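Local atomic coordinates of histidinol-phosphate aminotransferase (Clostridium acetobutylicum, PDB entry 3FTB), a protein that probably uses pyridoxal 5'-phosphate to transfer amino groups, as expected of a histidinol-phosphate aminotransferase. Residues A[196-201]-A[209-214]; A[150-153]-A[159-162]; A[109-114]-A[181-186]; A[69-72]-A[76-79]. All blocks are in the same frame, centred on the assembly; numbering follows the deposited sequence.

Contact 1: residues A[196-201]-A[209-214]; sequences SFVGEI and IIRAMT. With PO4 (phosphate ion), chain G; PO4 (phosphate ion), chain E.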
loop_
_atom_site.group_PDB
_atom_site.type_symbol
_atom_site.label_atom_id
_atom_site.label_comp_id
_atom_site.label_asym_id
_atom_site.label_seq_id
_atom_site.Cartn_x
_atom_site.Cartn_y
_atom_site.Cartn_z
ATOM N N SER A 196 -5.921 -15.976 21.336
ATOM C CA SER A 196 -5.628 -14.567 21.053
ATOM C C SER A 196 -5.860 -13.692 22.275
ATOM O O SER A 196 -6.687 -13.993 23.130
ATOM C CB SER A 196 -6.458 -14.042 19.884
ATOM O OG SER A 196 -7.835 -14.145 20.154
ATOM N N PHE A 197 -5.111 -12.604 22.349
ATOM C CA PHE A 197 -5.301 -11.626 23.397
ATOM C C PHE A 197 -6.351 -10.609 22.990
ATOM O O PHE A 197 -6.560 -9.626 23.698
ATOM C CB PHE A 197 -3.986 -10.907 23.682
ATOM C CG PHE A 197 -3.056 -11.685 24.563
ATOM C CD1 PHE A 197 -2.360 -12.780 24.063
ATOM C CD2 PHE A 197 -2.879 -11.331 25.894
ATOM C CE1 PHE A 197 -1.510 -13.508 24.876
ATOM C CE2 PHE A 197 -2.026 -12.051 26.704
ATOM C CZ PHE A 197 -1.342 -13.142 26.197
ATOM N N VAL A 198 -7.001 -10.817 21.847
ATOM C CA VAL A 198 -7.996 -9.845 21.396
ATOM C C VAL A 198 -9.083 -9.630 22.455
ATOM O O VAL A 198 -9.558 -8.510 22.650
ATOM C CB VAL A 198 -8.634 -10.214 20.033
ATOM C CG1 VAL A 198 -7.651 -9.942 18.896
ATOM C CG2 VAL A 198 -9.140 -11.666 20.035
ATOM N N GLY A 199 -9.454 -10.702 23.150
ATOM C CA GLY A 199 -10.453 -10.621 24.204
ATOM C C GLY A 199 -9.940 -9.942 25.462
ATOM O O GLY A 199 -10.650 -9.865 26.479
ATOM N N GLU A 200 -8.696 -9.460 25.394
ATOM C CA GLU A 200 -8.078 -8.741 26.503
ATOM C C GLU A 200 -7.934 -7.255 26.186
ATOM O O GLU A 200 -7.479 -6.481 27.027
ATOM C CB GLU A 200 -6.698 -9.336 26.829
ATOM C CG GLU A 200 -6.672 -10.363 27.965
ATOM C CD GLU A 200 -6.978 -11.761 27.488
ATOM O OE1 GLU A 200 -6.895 -12.003 26.266
ATOM O OE2 GLU A 200 -7.297 -12.620 28.335
ATOM N N ILE A 201 -8.329 -6.868 24.974
ATOM C CA ILE A 201 -8.116 -5.506 24.464
ATOM C C ILE A 201 -8.738 -4.423 25.364
ATOM O O ILE A 201 -8.148 -3.359 25.597
ATOM C CB ILE A 201 -8.658 -5.372 23.018
ATOM C CG1 ILE A 201 -7.854 -6.250 22.051
ATOM C CG2 ILE A 201 -8.634 -3.936 22.552
ATOM C CD1 ILE A 201 -6.486 -5.726 21.761
ATOM N N ILE A 209 -2.486 -5.332 19.042
ATOM C CA ILE A 209 -2.484 -6.619 18.332
ATOM C C ILE A 209 -2.407 -6.435 16.820
ATOM O O ILE A 209 -3.058 -5.544 16.266
ATOM C CB ILE A 209 -3.747 -7.467 18.655
ATOM C CG1 ILE A 209 -4.024 -7.515 20.165
ATOM C CG2 ILE A 209 -3.634 -8.849 18.071
ATOM C CD1 ILE A 209 -2.907 -8.090 20.977
ATOM N N ILE A 210 -1.612 -7.281 16.166
ATOM C CA ILE A 210 -1.513 -7.302 14.716
ATOM C C ILE A 210 -2.140 -8.584 14.151
ATOM O O ILE A 210 -1.731 -9.701 14.497
ATOM C CB ILE A 210 -0.043 -7.208 14.284
ATOM C CG1 ILE A 210 0.570 -5.904 14.799
ATOM C CG2 ILE A 210 0.085 -7.292 12.787
ATOM C CD1 ILE A 210 2.024 -5.696 14.391
ATOM N N ARG A 211 -3.163 -8.429 13.321
ATOM C CA ARG A 211 -3.718 -9.577 12.621
ATOM C C ARG A 211 -3.410 -9.481 11.132
ATOM O O ARG A 211 -2.941 -8.455 10.660
ATOM C CB ARG A 211 -5.225 -9.651 12.815
ATOM C CG ARG A 211 -5.665 -9.891 14.235
ATOM C CD ARG A 211 -5.365 -11.278 14.684
ATOM N NE ARG A 211 -6.067 -11.580 15.925
ATOM C CZ ARG A 211 -7.147 -12.344 15.987
ATOM N NH1 ARG A 211 -7.632 -12.879 14.876
ATOM N NH2 ARG A 211 -7.730 -12.577 17.157
ATOM N N ALA A 212 -3.693 -10.554 10.397
ATOM C CA ALA A 212 -3.494 -10.572 8.952
ATOM C C ALA A 212 -4.426 -11.568 8.282
ATOM O O ALA A 212 -4.818 -12.570 8.885
ATOM C CB ALA A 212 -2.053 -10.902 8.621
ATOM N N MET A 213 -4.776 -11.278 7.032
ATOM C CA MET A 213 -5.584 -12.176 6.214
ATOM C C MET A 213 -4.671 -12.910 5.247
ATOM O O MET A 213 -5.125 -13.678 4.398
ATOM C CB MET A 213 -6.611 -11.381 5.407
ATOM C CG MET A 213 -7.736 -10.722 6.218
ATOM S SD MET A 213 -9.076 -10.158 5.136
ATOM C CE MET A 213 -9.787 -11.742 4.655
ATOM N N THR A 214 -3.373 -12.655 5.394
ATOM C CA THR A 214 -2.344 -13.113 4.459
ATOM C C THR A 214 -1.998 -14.593 4.565
ATOM O O THR A 214 -1.798 -15.256 3.561
ATOM C CB THR A 214 -1.058 -12.309 4.659
ATOM O OG1 THR A 214 -1.385 -10.917 4.758
ATOM C CG2 THR A 214 -0.107 -12.538 3.503
HETATM P P PO4 G . -10.508 -14.441 16.113
HETATM O O1 PO4 G . -9.673 -14.094 14.906
HETATM O O2 PO4 G . -11.893 -13.857 15.944
HETATM O O3 PO4 G . -10.582 -15.949 16.246
HETATM O O4 PO4 G . -9.905 -13.876 17.382
HETATM P P PO4 E . 2.059 -9.656 5.213
HETATM O O1 PO4 E . 2.463 -8.229 4.943
HETATM O O2 PO4 E . 0.749 -9.691 5.943
HETATM O O3 PO4 E . 1.876 -10.416 3.925
HETATM O O4 PO4 E . 3.117 -10.292 6.078
#
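S196 starts the contact, with CB 3.3 Å from R211 NH2. Its OG bonds to the carbonyl of P193. F197 touches I209 only through its base, CB to CD1 at 4.1 Å. Its ring then turns off to pack on I161 and I182. V198 meets R211 at about a right angle. Its CG1 lies 3.2 Å from NH2, obliquely to the guanidinium. I201 CD1 presses on I209 CG1 at 3.4 Å, which is tight for two carbons.

The R211 chain bends at chi2 (-71°) and sets its guanidinium beside V198. NE forms a salt bridge with E184. The terminal nitrogens hold a phosphate ion at the guanidinium edge: NH2 bonds O4 at 2.5 Å, while NH1 to O1, at 2.4 Å, is too short to be exact. T214 OG1 bonds a second phosphate, 2.7 Å from its O2. A87 N and S88 OG, at the start of helix 87-95, and R223 hold it too. This pocket is consistent with the cofactor-phosphate site of fold type I aminotransferases. Both ions probably come from the crystallisation liquor.

Strand 207-212 runs between parallel strand 179-183 and antiparallel strand 225-229. I209 packs on I182 and I228 as well as on the 196-201 loop. I210 packs on helix 87-95.

Contact 2: residues A[150-153]-A[159-162]; sequences IGNP and GLIN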
loop_
_atom_site.group_PDB
_atom_site.type_symbol
_atom_site.label_atom_id
_atom_site.label_comp_id
_atom_site.label_asym_id
_atom_site.label_seq_id
_atom_site.Cartn_x
_atom_site.Cartn_y
_atom_site.Cartn_z
ATOM N N ILE A 150 6.066 -9.474 20.566
ATOM C CA ILE A 150 6.121 -10.902 20.818
ATOM C C ILE A 150 5.087 -11.596 19.925
ATOM O O ILE A 150 3.980 -11.121 19.778
ATOM C CB ILE A 150 5.865 -11.185 22.317
ATOM C CG1 ILE A 150 6.083 -12.656 22.656
ATOM C CG2 ILE A 150 4.462 -10.750 22.722
ATOM C CD1 ILE A 150 5.944 -12.947 24.133
ATOM N N GLY A 151 5.465 -12.704 19.301
ATOM C CA GLY A 151 4.563 -13.414 18.410
ATOM C C GLY A 151 3.631 -14.368 19.136
ATOM O O GLY A 151 4.012 -15.022 20.103
ATOM N N ASN A 152 2.395 -14.442 18.661
ATOM C CA ASN A 152 1.414 -15.352 19.220
ATOM C C ASN A 152 0.541 -15.935 18.119
ATOM O O ASN A 152 -0.477 -15.334 17.773
ATOM C CB ASN A 152 0.495 -14.607 20.182
ATOM C CG ASN A 152 -0.427 -15.550 20.944
ATOM O OD1 ASN A 152 -0.087 -16.716 21.162
ATOM N ND2 ASN A 152 -1.586 -15.053 21.361
ATOM N N PRO A 153 0.914 -17.117 17.584
ATOM C CA PRO A 153 2.089 -17.901 17.978
ATOM C C PRO A 153 3.370 -17.405 17.308
ATOM O O PRO A 153 3.317 -16.755 16.275
ATOM C CB PRO A 153 1.761 -19.328 17.484
ATOM C CG PRO A 153 0.535 -19.213 16.659
ATOM C CD PRO A 153 0.154 -17.786 16.516
ATOM N N GLY A 159 5.145 -21.174 19.135
ATOM C CA GLY A 159 4.725 -21.108 20.520
ATOM C C GLY A 159 3.645 -20.074 20.786
ATOM O O GLY A 159 3.706 -18.953 20.278
ATOM N N LEU A 160 2.652 -20.453 21.589
ATOM C CA LEU A 160 1.599 -19.536 22.032
ATOM C C LEU A 160 1.962 -18.912 23.373
ATOM O O LEU A 160 2.499 -19.588 24.235
ATOM C CB LEU A 160 0.274 -20.279 22.187
ATOM C CG LEU A 160 -0.521 -20.640 20.938
ATOM C CD1 LEU A 160 -1.548 -21.715 21.277
ATOM C CD2 LEU A 160 -1.200 -19.403 20.356
ATOM N N ILE A 161 1.657 -17.626 23.549
ATOM C CA ILE A 161 1.845 -16.960 24.831
ATOM C C ILE A 161 0.878 -17.476 25.918
ATOM O O ILE A 161 -0.332 -17.298 25.820
ATOM C CB ILE A 161 1.664 -15.442 24.700
ATOM C CG1 ILE A 161 2.661 -14.847 23.697
ATOM C CG2 ILE A 161 1.796 -14.770 26.069
ATOM C CD1 ILE A 161 2.362 -13.395 23.344
ATOM N N ASN A 162 1.433 -18.117 26.942
ATOM C CA ASN A 162 0.696 -18.552 28.129
ATOM C C ASN A 162 -0.034 -17.376 28.760
ATOM O O ASN A 162 0.593 -16.467 29.315
ATOM C CB ASN A 162 1.687 -19.186 29.132
ATOM C CG ASN A 162 1.009 -19.761 30.379
ATOM O OD1 ASN A 162 0.235 -19.087 31.054
ATOM N ND2 ASN A 162 1.342 -21.002 30.704
#
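The N152 amide is the flat group that meets segment 159-162. I161 N donates to OD1 at 3.1 Å, with an N-H...O angle of 155°. The donor stands above the carbonyl plane, 55° out of it. L160 brings a methyl to the same oxygen, CD2 to OD1 at 3.0 Å, which is close. At the other end of the amide, ND2 bonds the carbonyl of S195. The amide is thus held at both ends and its rotation is fixed. N152 CG is anti to the backbone N (chi1 -172°), and this carries the amide across to the second segment.

The P153 ring, which follows a cis peptide bond, lies alongside L160. Both point the same way, with P153 CG 4.1 Å from L160 CD2. P153 CA also makes a C-H...O contact of 3.0 Å with the carbonyl O of G159.

I150 and I161 meet tip to tip. I161 CD1 sits 3.4 Å from I150 CG2, a tight fit. Both residues also pack on F166 of helix 163-176 and on I182 of the next strand, so this end of the contact is apolar and buried.

N162 follows as the N-cap of helix 163-176, its OD1 accepting from K165 N. Strand 147-151, this folded loop, helix 163-176 and the parallel strand 179-183 form a beta-alpha-beta crossover. Such units build the large domain of fold type I pyridoxal phosphate enzymes, the class to which this aminotransferase family belongs.

Contact 3: residues A[109-114]-A[181-186]; sequences AEYEIN and IIDEAF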
loop_
_atom_site.group_PDB
_atom_site.type_symbol
_atom_site.label_atom_id
_atom_site.label_comp_id
_atom_site.label_asym_id
_atom_site.label_seq_id
_atom_site.Cartn_x
_atom_site.Cartn_y
_atom_site.Cartn_z
ATOM N N ALA A 109 12.070 -12.260 11.471
ATOM C CA ALA A 109 13.142 -11.316 11.146
ATOM C C ALA A 109 12.707 -9.853 11.119
ATOM O O ALA A 109 13.456 -8.983 11.552
ATOM C CB ALA A 109 13.779 -11.686 9.822
ATOM N N GLU A 110 11.505 -9.596 10.603
ATOM C CA GLU A 110 10.992 -8.231 10.427
ATOM C C GLU A 110 10.893 -7.364 11.703
ATOM O O GLU A 110 10.907 -6.133 11.615
ATOM C CB GLU A 110 9.646 -8.239 9.676
ATOM C CG GLU A 110 8.807 -6.962 9.912
ATOM C CD GLU A 110 7.702 -6.715 8.873
ATOM O OE1 GLU A 110 6.889 -7.630 8.628
ATOM O OE2 GLU A 110 7.634 -5.589 8.321
ATOM N N TYR A 111 10.789 -7.971 12.882
ATOM C CA TYR A 111 10.732 -7.141 14.083
ATOM C C TYR A 111 11.996 -6.275 14.185
ATOM O O TYR A 111 11.900 -5.054 14.271
ATOM C CB TYR A 111 10.523 -7.955 15.368
ATOM C CG TYR A 111 9.368 -8.935 15.345
ATOM C CD1 TYR A 111 8.308 -8.777 14.461
ATOM C CD2 TYR A 111 9.328 -10.007 16.225
ATOM C CE1 TYR A 111 7.248 -9.670 14.438
ATOM C CE2 TYR A 111 8.267 -10.915 16.208
ATOM C CZ TYR A 111 7.230 -10.735 15.308
ATOM O OH TYR A 111 6.176 -11.622 15.283
ATOM N N GLU A 112 13.166 -6.916 14.155
ATOM C CA GLU A 112 14.460 -6.233 14.291
ATOM C C GLU A 112 14.895 -5.437 13.055
ATOM O O GLU A 112 15.552 -4.393 13.172
ATOM C CB GLU A 112 15.562 -7.236 14.646
ATOM C CG GLU A 112 16.940 -6.596 14.777
ATOM C CD GLU A 112 18.064 -7.605 14.874
ATOM O OE1 GLU A 112 17.795 -8.815 14.712
ATOM O OE2 GLU A 112 19.218 -7.183 15.110
ATOM N N ILE A 113 14.562 -5.948 11.876
ATOM C CA ILE A 113 14.819 -5.230 10.639
ATOM C C ILE A 113 14.224 -3.834 10.754
ATOM O O ILE A 113 14.914 -2.831 10.581
ATOM C CB ILE A 113 14.123 -5.905 9.457
ATOM C CG1 ILE A 113 14.708 -7.291 9.206
ATOM C CG2 ILE A 113 14.214 -5.023 8.209
ATOM C CD1 ILE A 113 13.910 -8.102 8.190
ATOM N N ASN A 114 12.929 -3.787 11.051
ATOM C CA ASN A 114 12.196 -2.524 11.123
ATOM C C ASN A 114 12.682 -1.609 12.228
ATOM O O ASN A 114 12.794 -0.401 12.037
ATOM C CB ASN A 114 10.698 -2.777 11.254
ATOM C CG ASN A 114 10.077 -3.192 9.942
ATOM O OD1 ASN A 114 9.315 -4.149 9.880
ATOM N ND2 ASN A 114 10.418 -2.481 8.873
ATOM N N ILE A 181 3.273 -5.092 21.848
ATOM C CA ILE A 181 2.790 -5.395 20.502
ATOM C C ILE A 181 2.772 -6.891 20.226
ATOM O O ILE A 181 3.829 -7.526 20.173
ATOM C CB ILE A 181 3.691 -4.758 19.428
ATOM C CG1 ILE A 181 3.764 -3.237 19.606
ATOM C CG2 ILE A 181 3.191 -5.135 18.030
ATOM C CD1 ILE A 181 4.977 -2.628 18.948
ATOM N N ILE A 182 1.583 -7.450 20.025
ATOM C CA ILE A 182 1.465 -8.887 19.797
ATOM C C ILE A 182 1.068 -9.237 18.374
ATOM O O ILE A 182 -0.066 -8.978 17.955
ATOM C CB ILE A 182 0.467 -9.549 20.755
ATOM C CG1 ILE A 182 0.774 -9.158 22.189
ATOM C CG2 ILE A 182 0.592 -11.050 20.686
ATOM C CD1 ILE A 182 0.042 -10.011 23.199
ATOM N N ASP A 183 2.008 -9.841 17.647
ATOM C CA ASP A 183 1.790 -10.268 16.268
ATOM C C ASP A 183 1.013 -11.598 16.215
ATOM O O ASP A 183 1.553 -12.671 16.525
ATOM C CB ASP A 183 3.141 -10.377 15.560
ATOM C CG ASP A 183 3.053 -11.067 14.210
ATOM O OD1 ASP A 183 1.931 -11.417 13.782
ATOM O OD2 ASP A 183 4.116 -11.264 13.581
ATOM N N GLU A 184 -0.259 -11.519 15.831
ATOM C CA GLU A 184 -1.137 -12.685 15.840
ATOM C C GLU A 184 -1.577 -13.108 14.444
ATOM O O GLU A 184 -2.703 -13.557 14.249
ATOM C CB GLU A 184 -2.364 -12.411 16.713
ATOM C CG GLU A 184 -2.073 -12.477 18.216
ATOM C CD GLU A 184 -3.331 -12.405 19.040
ATOM O OE1 GLU A 184 -4.466 -12.445 18.479
ATOM O OE2 GLU A 184 -3.176 -12.307 20.265
ATOM N N ALA A 185 -0.674 -12.982 13.478
ATOM C CA ALA A 185 -1.009 -13.222 12.080
ATOM C C ALA A 185 -1.337 -14.683 11.826
ATOM O O ALA A 185 -1.978 -15.019 10.826
ATOM C CB ALA A 185 0.133 -12.776 11.184
ATOM N N PHE A 186 -0.896 -15.544 12.741
ATOM C CA PHE A 186 -1.084 -16.981 12.613
ATOM C C PHE A 186 -2.165 -17.474 13.562
ATOM O O PHE A 186 -2.671 -18.586 13.394
ATOM C CB PHE A 186 0.215 -17.734 12.917
ATOM C CG PHE A 186 1.236 -17.681 11.811
ATOM C CD1 PHE A 186 0.999 -18.308 10.596
ATOM C CD2 PHE A 186 2.450 -17.028 11.999
ATOM C CE1 PHE A 186 1.947 -18.280 9.579
ATOM C CE2 PHE A 186 3.405 -16.995 10.991
ATOM C CZ PHE A 186 3.152 -17.626 9.776
#
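The first turn of helix 110-117 stands off the end of strand 179-183, and the nearest CA atoms, those of Y111 and D183, are 9.7 Å apart. Two side chains bridge this gap. Y111 OH donates to D183 OD2 at 2.7 Å. The carboxylate oxygen lies at the ring edge, in the ring plane. The hydroxyl reaches OD2 on its anti side, 29° out of the carboxylate plane. Ring and carboxylate are turned 76° apart, so the two groups do not stack.

With chi1 at 169° the D183 carboxylate points away from its backbone N and toward the tyrosine. The other oxygen, OD1, accepts from A185 N at 3.1 Å and closes an Asx turn. Y111 also packs on I91 of helix 87-95 and I149 of strand 147-151.

Each carboxylate oxygen of D183 therefore has its own donor, one from a side chain and one from the backbone. Together they fix the rotation of the group. In fold type I aminotransferases an aspartate at the end of this strand typically faces the pyridine nitrogen of the cofactor. The position of D183 is consistent with that role; if so, Y111 would help to set the carboxylate.

Contact 4: residues A[69-72]-A[76-79]; sequences SIEN and LKDI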
loop_
_atom_site.group_PDB
_atom_site.type_symbol
_atom_site.label_atom_id
_atom_site.label_comp_id
_atom_site.label_asym_id
_atom_site.label_seq_id
_atom_site.Cartn_x
_atom_site.Cartn_y
_atom_site.Cartn_z
ATOM N N SER A 69 -16.692 -4.736 9.473
ATOM C CA SER A 69 -16.525 -6.172 9.262
ATOM C C SER A 69 -15.548 -6.766 10.274
ATOM O O SER A 69 -15.824 -7.786 10.898
ATOM C CB SER A 69 -16.039 -6.453 7.839
ATOM O OG SER A 69 -15.960 -7.852 7.597
ATOM N N ILE A 70 -14.405 -6.110 10.426
ATOM C CA ILE A 70 -13.399 -6.492 11.412
ATOM C C ILE A 70 -13.970 -6.443 12.827
ATOM O O ILE A 70 -13.783 -7.374 13.610
ATOM C CB ILE A 70 -12.167 -5.574 11.319
ATOM C CG1 ILE A 70 -11.428 -5.821 10.003
ATOM C CG2 ILE A 70 -11.244 -5.784 12.513
ATOM C CD1 ILE A 70 -10.369 -4.771 9.709
ATOM N N GLU A 71 -14.680 -5.359 13.145
ATOM C CA GLU A 71 -15.332 -5.222 14.446
ATOM C C GLU A 71 -16.265 -6.396 14.699
ATOM O O GLU A 71 -16.386 -6.865 15.823
ATOM C CB GLU A 71 -16.126 -3.918 14.513
ATOM C CG GLU A 71 -15.279 -2.665 14.688
ATOM C CD GLU A 71 -16.134 -1.414 14.829
ATOM O OE1 GLU A 71 -17.362 -1.521 14.614
ATOM O OE2 GLU A 71 -15.590 -0.332 15.154
ATOM N N ASN A 72 -16.929 -6.859 13.644
ATOM C CA ASN A 72 -17.873 -7.966 13.744
ATOM C C ASN A 72 -17.132 -9.278 13.794
ATOM O O ASN A 72 -17.622 -10.263 14.342
ATOM C CB ASN A 72 -18.811 -7.993 12.539
ATOM C CG ASN A 72 -19.824 -6.872 12.560
ATOM O OD1 ASN A 72 -20.050 -6.239 13.593
ATOM N ND2 ASN A 72 -20.447 -6.619 11.414
ATOM N N LEU A 76 -15.844 -6.659 18.722
ATOM C CA LEU A 76 -15.368 -5.547 19.538
ATOM C C LEU A 76 -15.748 -4.225 18.891
ATOM O O LEU A 76 -15.624 -4.070 17.680
ATOM C CB LEU A 76 -13.848 -5.603 19.712
ATOM C CG LEU A 76 -13.302 -5.867 21.120
ATOM C CD1 LEU A 76 -13.804 -7.190 21.668
ATOM C CD2 LEU A 76 -11.772 -5.806 21.177
ATOM N N LYS A 77 -16.211 -3.282 19.705
ATOM C CA LYS A 77 -16.519 -1.933 19.245
ATOM C C LYS A 77 -15.676 -0.914 20.027
ATOM O O LYS A 77 -14.987 -1.277 20.986
ATOM C CB LYS A 77 -18.024 -1.643 19.379
ATOM C CG LYS A 77 -18.924 -2.619 18.616
ATOM C CD LYS A 77 -18.677 -2.525 17.133
ATOM C CE LYS A 77 -19.470 -3.565 16.373
ATOM N NZ LYS A 77 -19.572 -3.168 14.945
ATOM N N ASP A 78 -15.717 0.344 19.594
ATOM C CA ASP A 78 -14.977 1.433 20.242
ATOM C C ASP A 78 -13.516 1.042 20.479
ATOM O O ASP A 78 -13.004 1.128 21.600
ATOM C CB ASP A 78 -15.670 1.886 21.547
ATOM C CG ASP A 78 -15.208 3.277 22.028
ATOM O OD1 ASP A 78 -14.654 4.063 21.224
ATOM O OD2 ASP A 78 -15.412 3.590 23.223
ATOM N N ILE A 79 -12.858 0.611 19.403
ATOM C CA ILE A 79 -11.439 0.256 19.427
ATOM C C ILE A 79 -10.719 0.989 18.314
ATOM O O ILE A 79 -11.328 1.363 17.319
ATOM C CB ILE A 79 -11.213 -1.255 19.219
ATOM C CG1 ILE A 79 -12.040 -1.775 18.040
ATOM C CG2 ILE A 79 -11.573 -2.026 20.469
ATOM C CD1 ILE A 79 -11.593 -3.165 17.540
HETATM O O HOH W 1 -14.010 0.778 16.629
#
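E71 lies across the aliphatic end of K77, and the two side chains cross at about a right angle. K77 CD sits 3.0 Å from E71 OE1. K77 NZ then reaches the same oxygen at 2.8 Å and forms a salt bridge. It meets OE1 on the anti side, 21° out of the carboxylate plane. The lysine chain bends at chi2 (-64°) and runs extended from there, which brings its ammonium back to the helix. NZ also makes a weak hydrogen bond to N72 OD1, 3.4 Å away. That amide oxygen has a second lysine partner, K68. E71 probably offsets only part of the charge of the two lysines.

The backbone is tied as well. L76 N donates to the carbonyl O of E71 at 3.0 Å. L76 O lies next to the base of the glutamate, 3.2 Å from E71 CB. A water lies between the other carboxylate oxygen and the far end of the loop. It accepts from I79 N, 3.0 Å away. Its distance to E71 OE2, 2.4 Å, is very short, so the detail of that link is doubtful. E71 therefore holds K77 through one oxygen and, by way of the water, may also reach I79 through the other.

On the apolar side, L76 packs on I201. D78 has a left-handed backbone conformation, and its carbonyl bonds K232. This is a surface turn at the C-terminal end of helix 64-74. It turns the chain sharply and leads into 80-84, an outermost strand of the seven-stranded sheet.

Along the chain contact 4 comes first, then contact 3, with contact 2 nested inside the loop it closes, then contact 1. Contacts 1, 2 and 3 lie about 11 to 12 Å apart, centre to centre. They share the seven-stranded mixed sheet, in which strands 147-151, 179-183 and 207-212 follow one another, with 179-183 in the middle. F197 packs on I161 between contacts 1 and 2, and backbone bonds tie segment 181-186 to both. Contact 4 lies at the surface, about 22 to 23 Å from the centres of contacts 2 and 3. It touches contact 1 through L76 and I201. Three contacts thus lie at strand ends near the probable cofactor site, and the fourth leads into the edge of the same sheet.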